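Local coordinates for AA9 family lytic polysaccharide monooxygenase D (Myceliophthora thermophila, PDB 5UFV), which uses an active-site copper ion to cleave the glycosidic bonds of cellulose by oxidation, giving C1-oxidised products, at residues 113-126 with 206-218. Residues are numbered along the deposited sequence; the frame is centred on the assembly and turned at random.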
ATOM      1  N   GLY A 113     -12.813 -15.131  15.512  1.00 38.50           N
ATOM      2  CA  GLY A 113     -13.993 -15.489  14.708  1.00 38.92           C
ATOM      3  C   GLY A 113     -15.196 -15.980  15.493  1.00 39.94           C
ATOM      4  O   GLY A 113     -16.103 -16.567  14.919  1.00 39.75           O
ATOM      5  N   THR A 114     -15.202 -15.743  16.805  1.00 41.35           N
ATOM      6  CA  THR A 114     -16.316 -16.143  17.665  1.00 42.83           C
ATOM      7  C   THR A 114     -16.575 -15.145  18.795  1.00 44.51           C
ATOM      8  O   THR A 114     -17.681 -15.109  19.321  1.00 46.50           O
ATOM      9  CB  THR A 114     -16.070 -17.532  18.267  1.00 43.51           C
ATOM     10  OG1 THR A 114     -14.789 -17.553  18.903  1.00 44.42           O
ATOM     11  CG2 THR A 114     -16.078 -18.607  17.188  1.00 43.29           C
ATOM     12  N   THR A 115     -15.550 -14.394  19.209  1.00 45.09           N
ATOM     13  CA  THR A 115     -15.710 -13.160  20.016  1.00 45.67           C
ATOM     14  C   THR A 115     -15.313 -11.879  19.234  1.00 42.83           C
ATOM     15  O   THR A 115     -15.829 -10.801  19.488  1.00 43.87           O
ATOM     16  CB  THR A 115     -14.899 -13.220  21.339  1.00 47.97           C
ATOM     17  OG1 THR A 115     -13.482 -13.259  21.072  1.00 47.40           O
ATOM     18  CG2 THR A 115     -15.302 -14.432  22.165  1.00 49.28           C
ATOM     19  N   VAL A 116     -14.375 -12.013  18.306  1.00 41.03           N
ATOM     20  CA  VAL A 116     -13.946 -10.939  17.426  1.00 38.54           C
ATOM     21  C   VAL A 116     -14.224 -11.381  15.981  1.00 38.10           C
ATOM     22  O   VAL A 116     -13.552 -12.273  15.449  1.00 38.05           O
ATOM     23  CB  VAL A 116     -12.431 -10.646  17.608  1.00 38.17           C
ATOM     24  CG1 VAL A 116     -11.932  -9.590  16.616  1.00 37.65           C
ATOM     25  CG2 VAL A 116     -12.125 -10.208  19.032  1.00 37.58           C
ATOM     26  N   PHE A 117     -15.214 -10.761  15.353  1.00 37.31           N
ATOM     27  CA  PHE A 117     -15.533 -11.053  13.970  1.00 39.09           C
ATOM     28  C   PHE A 117     -14.876 -10.059  13.015  1.00 38.45           C
ATOM     29  O   PHE A 117     -14.270  -9.063  13.439  1.00 37.84           O
ATOM     30  CB  PHE A 117     -17.043 -11.009  13.766  1.00 40.82           C
ATOM     31  CG  PHE A 117     -17.805 -11.845  14.743  1.00 42.31           C
ATOM     32  CD1 PHE A 117     -18.047 -13.187  14.486  1.00 42.75           C
ATOM     33  CD2 PHE A 117     -18.284 -11.287  15.930  1.00 43.36           C
ATOM     34  CE1 PHE A 117     -18.755 -13.957  15.397  1.00 44.56           C
ATOM     35  CE2 PHE A 117     -18.998 -12.060  16.848  1.00 44.93           C
ATOM     36  CZ  PHE A 117     -19.236 -13.394  16.575  1.00 44.94           C
ATOM     37  N   LEU A 118     -15.031 -10.338  11.722  1.00 39.32           N
ATOM     38  CA  LEU A 118     -14.526  -9.480  10.649  1.00 39.84           C
ATOM     39  C   LEU A 118     -15.057  -8.070  10.772  1.00 40.23           C
ATOM     40  O   LEU A 118     -14.334  -7.127  10.452  1.00 42.46           O
ATOM     41  CB  LEU A 118     -14.901 -10.018   9.261  1.00 40.18           C
ATOM     42  CG  LEU A 118     -14.270 -11.337   8.800  1.00 41.71           C
ATOM     43  CD1 LEU A 118     -14.940 -11.826   7.531  1.00 42.98           C
ATOM     44  CD2 LEU A 118     -12.771 -11.229   8.582  1.00 41.30           C
ATOM     45  N   ASP A 119     -16.305  -7.930  11.227  1.00 40.88           N
ATOM     46  CA  ASP A 119     -16.926  -6.611  11.375  1.00 40.89           C
ATOM     47  C   ASP A 119     -16.806  -6.005  12.778  1.00 41.68           C
ATOM     48  O   ASP A 119     -17.310  -4.919  13.006  1.00 41.29           O
ATOM     49  CB  ASP A 119     -18.392  -6.644  10.938  1.00 41.02           C
ATOM     50  CG  ASP A 119     -19.304  -7.330  11.935  1.00 43.76           C
ATOM     51  OD1 ASP A 119     -18.830  -8.138  12.759  1.00 46.17           O
ATOM     52  OD2 ASP A 119     -20.530  -7.084  11.870  1.00 44.43           O
ATOM     53  N   THR A 120     -16.125  -6.676  13.707  1.00 41.51           N
ATOM     54  CA  THR A 120     -16.002  -6.142  15.054  1.00 41.74           C
ATOM     55  C   THR A 120     -15.137  -4.883  15.069  1.00 41.43           C
ATOM     56  O   THR A 120     -14.050  -4.864  14.499  1.00 39.39           O
ATOM     57  CB  THR A 120     -15.410  -7.176  16.016  1.00 42.21           C
ATOM     58  OG1 THR A 120     -16.329  -8.260  16.147  1.00 44.25           O
ATOM     59  CG2 THR A 120     -15.139  -6.548  17.415  1.00 42.56           C
ATOM     60  N   GLU A 121     -15.629  -3.863  15.768  1.00 43.42           N
ATOM     61  CA  GLU A 121     -15.014  -2.542  15.829  1.00 45.98           C
ATOM     62  C   GLU A 121     -13.975  -2.401  16.960  1.00 43.28           C
ATOM     63  O   GLU A 121     -12.860  -1.979  16.706  1.00 39.48           O
ATOM     64  CB  GLU A 121     -16.112  -1.482  15.945  1.00 51.69           C
ATOM     65  CG  GLU A 121     -15.611  -0.043  16.028  1.00 57.84           C
ATOM     66  CD  GLU A 121     -15.045   0.515  14.726  1.00 60.04           C
ATOM     67  OE1 GLU A 121     -15.128  -0.141  13.651  1.00 58.44           O
ATOM     68  OE2 GLU A 121     -14.521   1.650  14.795  1.00 63.93           O
ATOM     69  N   THR A 122     -14.342  -2.731  18.196  1.00 44.98           N
ATOM     70  CA  THR A 122     -13.354  -2.895  19.279  1.00 46.09           C
ATOM     71  C   THR A 122     -13.630  -4.178  20.051  1.00 44.85           C
ATOM     72  O   THR A 122     -14.784  -4.465  20.366  1.00 43.90           O
ATOM     73  CB  THR A 122     -13.335  -1.743  20.309  1.00 48.73           C
ATOM     74  OG1 THR A 122     -14.578  -1.731  21.007  1.00 55.13           O
ATOM     75  CG2 THR A 122     -13.125  -0.383  19.646  1.00 49.90           C
ATOM     76  N   PRO A 123     -12.591  -4.966  20.334  1.00 44.50           N
ATOM     77  CA  PRO A 123     -11.236  -4.773  19.801  1.00 42.28           C
ATOM     78  C   PRO A 123     -11.063  -5.399  18.389  1.00 39.98           C
ATOM     79  O   PRO A 123     -11.080  -6.628  18.237  1.00 39.89           O
ATOM     80  CB  PRO A 123     -10.382  -5.527  20.813  1.00 43.75           C
ATOM     81  CG  PRO A 123     -11.258  -6.678  21.250  1.00 44.32           C
ATOM     82  CD  PRO A 123     -12.693  -6.236  21.078  1.00 44.66           C
ATOM     83  N   SER A 124     -10.880  -4.561  17.375  1.00 36.09           N
ATOM     84  CA  SER A 124     -10.739  -5.044  15.996  1.00 34.41           C
ATOM     85  C   SER A 124      -9.702  -6.169  15.827  1.00 32.58           C
ATOM     86  O   SER A 124      -8.610  -6.115  16.364  1.00 33.04           O
ATOM     87  CB  SER A 124     -10.373  -3.883  15.055  1.00 32.20           C
ATOM     88  OG  SER A 124      -9.952  -4.390  13.798  1.00 32.40           O
ATOM     89  N   GLY A 125     -10.031  -7.169  15.038  1.00 31.35           N
ATOM     90  CA  GLY A 125      -9.056  -8.207  14.717  1.00 32.57           C
ATOM     91  C   GLY A 125      -8.159  -7.914  13.523  1.00 31.79           C
ATOM     92  O   GLY A 125      -7.482  -8.821  13.023  1.00 31.06           O
ATOM     93  N   TRP A 126      -8.152  -6.661  13.064  1.00 31.31           N
ATOM     94  CA  TRP A 126      -7.322  -6.248  11.932  1.00 31.06           C
ATOM     95  C   TRP A 126      -6.129  -5.393  12.368  1.00 32.83           C
ATOM     96  O   TRP A 126      -6.253  -4.487  13.199  1.00 31.97           O
ATOM     97  CB  TRP A 126      -8.148  -5.416  10.968  1.00 29.84           C
ATOM     98  CG  TRP A 126      -9.382  -6.067  10.429  1.00 29.15           C
ATOM     99  CD1 TRP A 126     -10.615  -6.123  11.018  1.00 28.85           C
ATOM    100  CD2 TRP A 126      -9.511  -6.692   9.157  1.00 27.74           C
ATOM    101  NE1 TRP A 126     -11.494  -6.768  10.188  1.00 29.41           N
ATOM    102  CE2 TRP A 126     -10.839  -7.125   9.038  1.00 28.71           C
ATOM    103  CE3 TRP A 126      -8.625  -6.926   8.104  1.00 27.01           C
ATOM    104  CZ2 TRP A 126     -11.310  -7.781   7.900  1.00 29.87           C
ATOM    105  CZ3 TRP A 126      -9.078  -7.588   6.992  1.00 28.20           C
ATOM    106  CH2 TRP A 126     -10.416  -8.014   6.890  1.00 29.15           C
ATOM    107  N   PHE A 206     -18.180  -7.960  -0.453  1.00 46.17           N
ATOM    108  CA  PHE A 206     -18.810  -9.069   0.274  1.00 47.16           C
ATOM    109  C   PHE A 206     -19.482  -8.524   1.536  1.00 45.77           C
ATOM    110  O   PHE A 206     -19.256  -7.371   1.915  1.00 44.15           O
ATOM    111  CB  PHE A 206     -17.779 -10.172   0.624  1.00 46.74           C
ATOM    112  CG  PHE A 206     -16.770  -9.760   1.660  1.00 45.85           C
ATOM    113  CD1 PHE A 206     -15.717  -8.925   1.324  1.00 45.06           C
ATOM    114  CD2 PHE A 206     -16.882 -10.198   2.975  1.00 45.11           C
ATOM    115  CE1 PHE A 206     -14.787  -8.551   2.276  1.00 44.29           C
ATOM    116  CE2 PHE A 206     -15.963  -9.822   3.934  1.00 42.76           C
ATOM    117  CZ  PHE A 206     -14.915  -8.999   3.587  1.00 44.07           C
ATOM    118  N   ASN A 207     -20.302  -9.353   2.172  1.00 45.98           N
ATOM    119  CA  ASN A 207     -21.061  -8.904   3.325  1.00 46.79           C
ATOM    120  C   ASN A 207     -20.309  -9.155   4.617  1.00 45.22           C
ATOM    121  O   ASN A 207     -20.453 -10.196   5.266  1.00 48.68           O
ATOM    122  CB  ASN A 207     -22.431  -9.562   3.380  1.00 48.23           C
ATOM    123  CG  ASN A 207     -23.349  -8.894   4.386  1.00 50.27           C
ATOM    124  OD1 ASN A 207     -22.946  -8.000   5.142  1.00 49.91           O
ATOM    125  ND2 ASN A 207     -24.595  -9.327   4.403  1.00 53.09           N
ATOM    126  N   ILE A 208     -19.529  -8.162   5.002  1.00 41.68           N
ATOM    127  CA  ILE A 208     -18.664  -8.271   6.158  1.00 40.90           C
ATOM    128  C   ILE A 208     -19.459  -8.487   7.453  1.00 40.51           C
ATOM    129  O   ILE A 208     -18.967  -9.079   8.396  1.00 41.09           O
ATOM    130  CB  ILE A 208     -17.717  -7.032   6.251  1.00 39.78           C
ATOM    131  CG1 ILE A 208     -16.504  -7.368   7.122  1.00 37.96           C
ATOM    132  CG2 ILE A 208     -18.475  -5.774   6.723  1.00 40.61           C
ATOM    133  CD1 ILE A 208     -15.401  -6.343   7.104  1.00 37.44           C
ATOM    134  N   ASN A 209     -20.702  -8.029   7.474  1.00 41.05           N
ATOM    135  CA  ASN A 209     -21.539  -8.157   8.647  1.00 42.15           C
ATOM    136  C   ASN A 209     -22.233  -9.509   8.701  1.00 43.41           C
ATOM    137  O   ASN A 209     -23.018  -9.741   9.594  1.00 43.87           O
ATOM    138  CB  ASN A 209     -22.582  -7.029   8.684  1.00 42.33           C
ATOM    139  CG  ASN A 209     -21.964  -5.658   8.455  1.00 40.62           C
ATOM    140  OD1 ASN A 209     -22.295  -4.950   7.510  1.00 41.68           O
ATOM    141  ND2 ASN A 209     -21.047  -5.292   9.310  1.00 39.49           N
ATOM    142  N   ASP A 210     -21.939 -10.407   7.772  1.00 44.93           N
ATOM    143  CA  ASP A 210     -22.560 -11.722   7.789  1.00 49.72           C
ATOM    144  C   ASP A 210     -21.695 -12.729   8.537  1.00 53.67           C
ATOM    145  O   ASP A 210     -20.705 -13.243   7.997  1.00 54.83           O
ATOM    146  CB  ASP A 210     -22.784 -12.214   6.370  1.00 50.33           C
ATOM    147  CG  ASP A 210     -23.481 -13.559   6.313  1.00 50.52           C
ATOM    148  OD1 ASP A 210     -23.769 -14.189   7.359  1.00 51.20           O
ATOM    149  OD2 ASP A 210     -23.735 -13.984   5.180  1.00 51.32           O
ATOM    150  N   HIS A 211     -22.123 -13.042   9.758  1.00 56.63           N
ATOM    151  CA  HIS A 211     -21.349 -13.872  10.674  1.00 59.27           C
ATOM    152  C   HIS A 211     -21.389 -15.358  10.326  1.00 59.78           C
ATOM    153  O   HIS A 211     -20.679 -16.139  10.949  1.00 57.81           O
ATOM    154  CB  HIS A 211     -21.812 -13.639  12.123  1.00 60.19           C
ATOM    155  CG  HIS A 211     -21.434 -12.292  12.661  1.00 61.34           C
ATOM    156  ND1 HIS A 211     -21.499 -11.982  14.004  1.00 62.52           N
ATOM    157  CD2 HIS A 211     -20.966 -11.180  12.040  1.00 62.13           C
ATOM    158  CE1 HIS A 211     -21.102 -10.733  14.186  1.00 62.88           C
ATOM    159  NE2 HIS A 211     -20.769 -10.225  13.011  1.00 62.95           N
ATOM    160  N   SER A 212     -22.194 -15.745   9.335  1.00 62.07           N
ATOM    161  CA  SER A 212     -22.282 -17.155   8.910  1.00 63.24           C
ATOM    162  C   SER A 212     -21.175 -17.557   7.955  1.00 63.02           C
ATOM    163  O   SER A 212     -20.886 -18.737   7.783  1.00 63.09           O
ATOM    164  CB  SER A 212     -23.639 -17.445   8.290  1.00 62.93           C
ATOM    165  OG  SER A 212     -24.612 -17.427   9.314  1.00 63.85           O
ATOM    166  N   LEU A 213     -20.547 -16.563   7.352  1.00 64.57           N
ATOM    167  CA  LEU A 213     -19.381 -16.788   6.516  1.00 65.61           C
ATOM    168  C   LEU A 213     -18.190 -17.271   7.347  1.00 63.03           C
ATOM    169  O   LEU A 213     -18.182 -17.128   8.578  1.00 57.90           O
ATOM    170  CB  LEU A 213     -18.999 -15.490   5.781  1.00 65.07           C
ATOM    171  CG  LEU A 213     -20.026 -14.938   4.781  1.00 67.82           C
ATOM    172  CD1 LEU A 213     -19.417 -13.777   4.006  1.00 65.33           C
ATOM    173  CD2 LEU A 213     -20.566 -16.024   3.833  1.00 70.28           C
ATOM    174  N   PRO A 214     -17.178 -17.845   6.670  1.00 62.28           N
ATOM    175  CA  PRO A 214     -15.930 -18.111   7.366  1.00 59.53           C
ATOM    176  C   PRO A 214     -15.308 -16.796   7.787  1.00 54.69           C
ATOM    177  O   PRO A 214     -15.264 -15.846   6.998  1.00 50.45           O
ATOM    178  CB  PRO A 214     -15.048 -18.801   6.310  1.00 61.34           C
ATOM    179  CG  PRO A 214     -15.939 -19.131   5.167  1.00 61.93           C
ATOM    180  CD  PRO A 214     -17.110 -18.208   5.241  1.00 61.33           C
ATOM    181  N   GLN A 215     -14.843 -16.755   9.029  1.00 51.56           N
ATOM    182  CA  GLN A 215     -14.195 -15.582   9.579  1.00 48.97           C
ATOM    183  C   GLN A 215     -12.711 -15.645   9.304  1.00 48.40           C
ATOM    184  O   GLN A 215     -11.905 -15.637  10.210  1.00 51.72           O
ATOM    185  CB  GLN A 215     -14.499 -15.495  11.075  1.00 47.42           C
ATOM    186  CG  GLN A 215     -15.992 -15.340  11.348  1.00 47.25           C
ATOM    187  CD  GLN A 215     -16.520 -14.001  10.860  1.00 45.93           C
ATOM    188  OE1 GLN A 215     -16.093 -12.952  11.336  1.00 44.18           O
ATOM    189  NE2 GLN A 215     -17.433 -14.028   9.898  1.00 46.57           N
ATOM    190  N   GLU A 216     -12.364 -15.745   8.031  1.00 50.04           N
ATOM    191  CA  GLU A 216     -10.972 -15.718   7.582  1.00 51.27           C
ATOM    192  C   GLU A 216     -11.019 -14.718   6.474  1.00 45.45           C
ATOM    193  O   GLU A 216     -12.052 -14.580   5.850  1.00 43.89           O
ATOM    194  CB  GLU A 216     -10.514 -17.066   7.012  1.00 56.77           C
ATOM    195  CG  GLU A 216     -10.594 -18.253   7.974  1.00 64.36           C
ATOM    196  CD  GLU A 216     -10.950 -19.604   7.293  1.00 72.26           C
ATOM    197  OE1 GLU A 216     -10.726 -19.773   6.060  1.00 68.85           O
ATOM    198  OE2 GLU A 216     -11.462 -20.519   8.002  1.00 75.70           O
ATOM    199  N   TYR A 217      -9.924 -14.006   6.246  1.00 41.72           N
ATOM    200  CA  TYR A 217      -9.829 -13.073   5.130  1.00 37.20           C
ATOM    201  C   TYR A 217      -8.598 -13.425   4.331  1.00 37.04           C
ATOM    202  O   TYR A 217      -7.491 -13.426   4.854  1.00 36.36           O
ATOM    203  CB  TYR A 217      -9.744 -11.630   5.638  1.00 35.42           C
ATOM    204  CG  TYR A 217      -9.688 -10.593   4.534  1.00 32.78           C
ATOM    205  CD1 TYR A 217     -10.813 -10.257   3.833  1.00 31.46           C
ATOM    206  CD2 TYR A 217      -8.498  -9.978   4.194  1.00 31.56           C
ATOM    207  CE1 TYR A 217     -10.767  -9.329   2.817  1.00 31.37           C
ATOM    208  CE2 TYR A 217      -8.426  -9.044   3.173  1.00 31.90           C
ATOM    209  CZ  TYR A 217      -9.571  -8.706   2.488  1.00 32.02           C
ATOM    210  OH  TYR A 217      -9.515  -7.778   1.457  1.00 30.23           O
ATOM    211  N   LYS A 218      -8.791 -13.755   3.065  1.00 39.22           N
ATOM    212  CA  LYS A 218      -7.675 -13.928   2.144  1.00 41.74           C
ATOM    213  C   LYS A 218      -7.249 -12.519   1.631  1.00 41.22           C
ATOM    214  O   LYS A 218      -8.035 -11.791   1.005  1.00 42.33           O
ATOM    215  CB  LYS A 218      -8.097 -14.863   1.003  1.00 43.64           C
ATOM    216  CG  LYS A 218      -7.061 -15.073  -0.080  1.00 47.76           C
ATOM    217  CD  LYS A 218      -5.846 -15.843   0.420  1.00 54.27           C
ATOM    218  CE  LYS A 218      -4.722 -15.880  -0.630  1.00 58.03           C
ATOM    219  NZ  LYS A 218      -5.124 -16.520  -1.930  1.00 58.64           N
TER
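Asp-119 is the polar hub between loops 113-126 and 206-218. Its OD1 accepts from His-211 NE2 at 2.9 Å, on the syn side but tilted from the carboxylate plane, which stands nearly perpendicular to the imidazole. Its OD2 uses the anti lone pair for Asn-209 ND2, at 3.2 Å and almost straight (171°). A second bond, from His-211 NE2 to OD2, is weak. The other polar link runs from backbone to side chain: Leu-118 N donates to Gln-215 OE1 at 2.8 Å. The Gln-215 chain is bent at chi2 (-67°), which turns its amide back toward residues 117-118.

Two aromatic pairs add to the contact. Phe-117 and His-211 stack face to face, centroids 3.9 Å apart and planes at 20°. Gln-215 OE1 sits at the edge of the phenyl ring, beside CB. With an alanine at Phe-117 the phenyl ring is gone and only CB stays over the imidazole, so His-211 would probably be freer to turn against Asp-119. The second pair is T-shaped: the Trp-126 edge meets the face of Tyr-217, and Trp-126 CH2 lies 3.6 Å from Tyr-217 CG. Trp-126 NE1 also bonds to Leu-118 O, while the Tyr-217 hydroxyl reaches Asn-203 O.

Leu-118 fills the apolar middle. Its CB packs on Ile-208 CG1 at 3.8 Å. CD1 lies at the edge of the Phe-206 ring, and CD2 faces Tyr-217 CB.

The contact joins two irregular loops outside the AA9 beta-sandwich core. The Asn-209 side chain is about 6 Å from that of His-161, which probably binds O2, and the Trp-126 side chain about 9 Å from that of the copper ligand His-75. With neither loop in regular strand pairing, mostly side-chain chemistry carries the join: the carboxylate holds an imidazole and an amide, and would probably favour a protonated His-211.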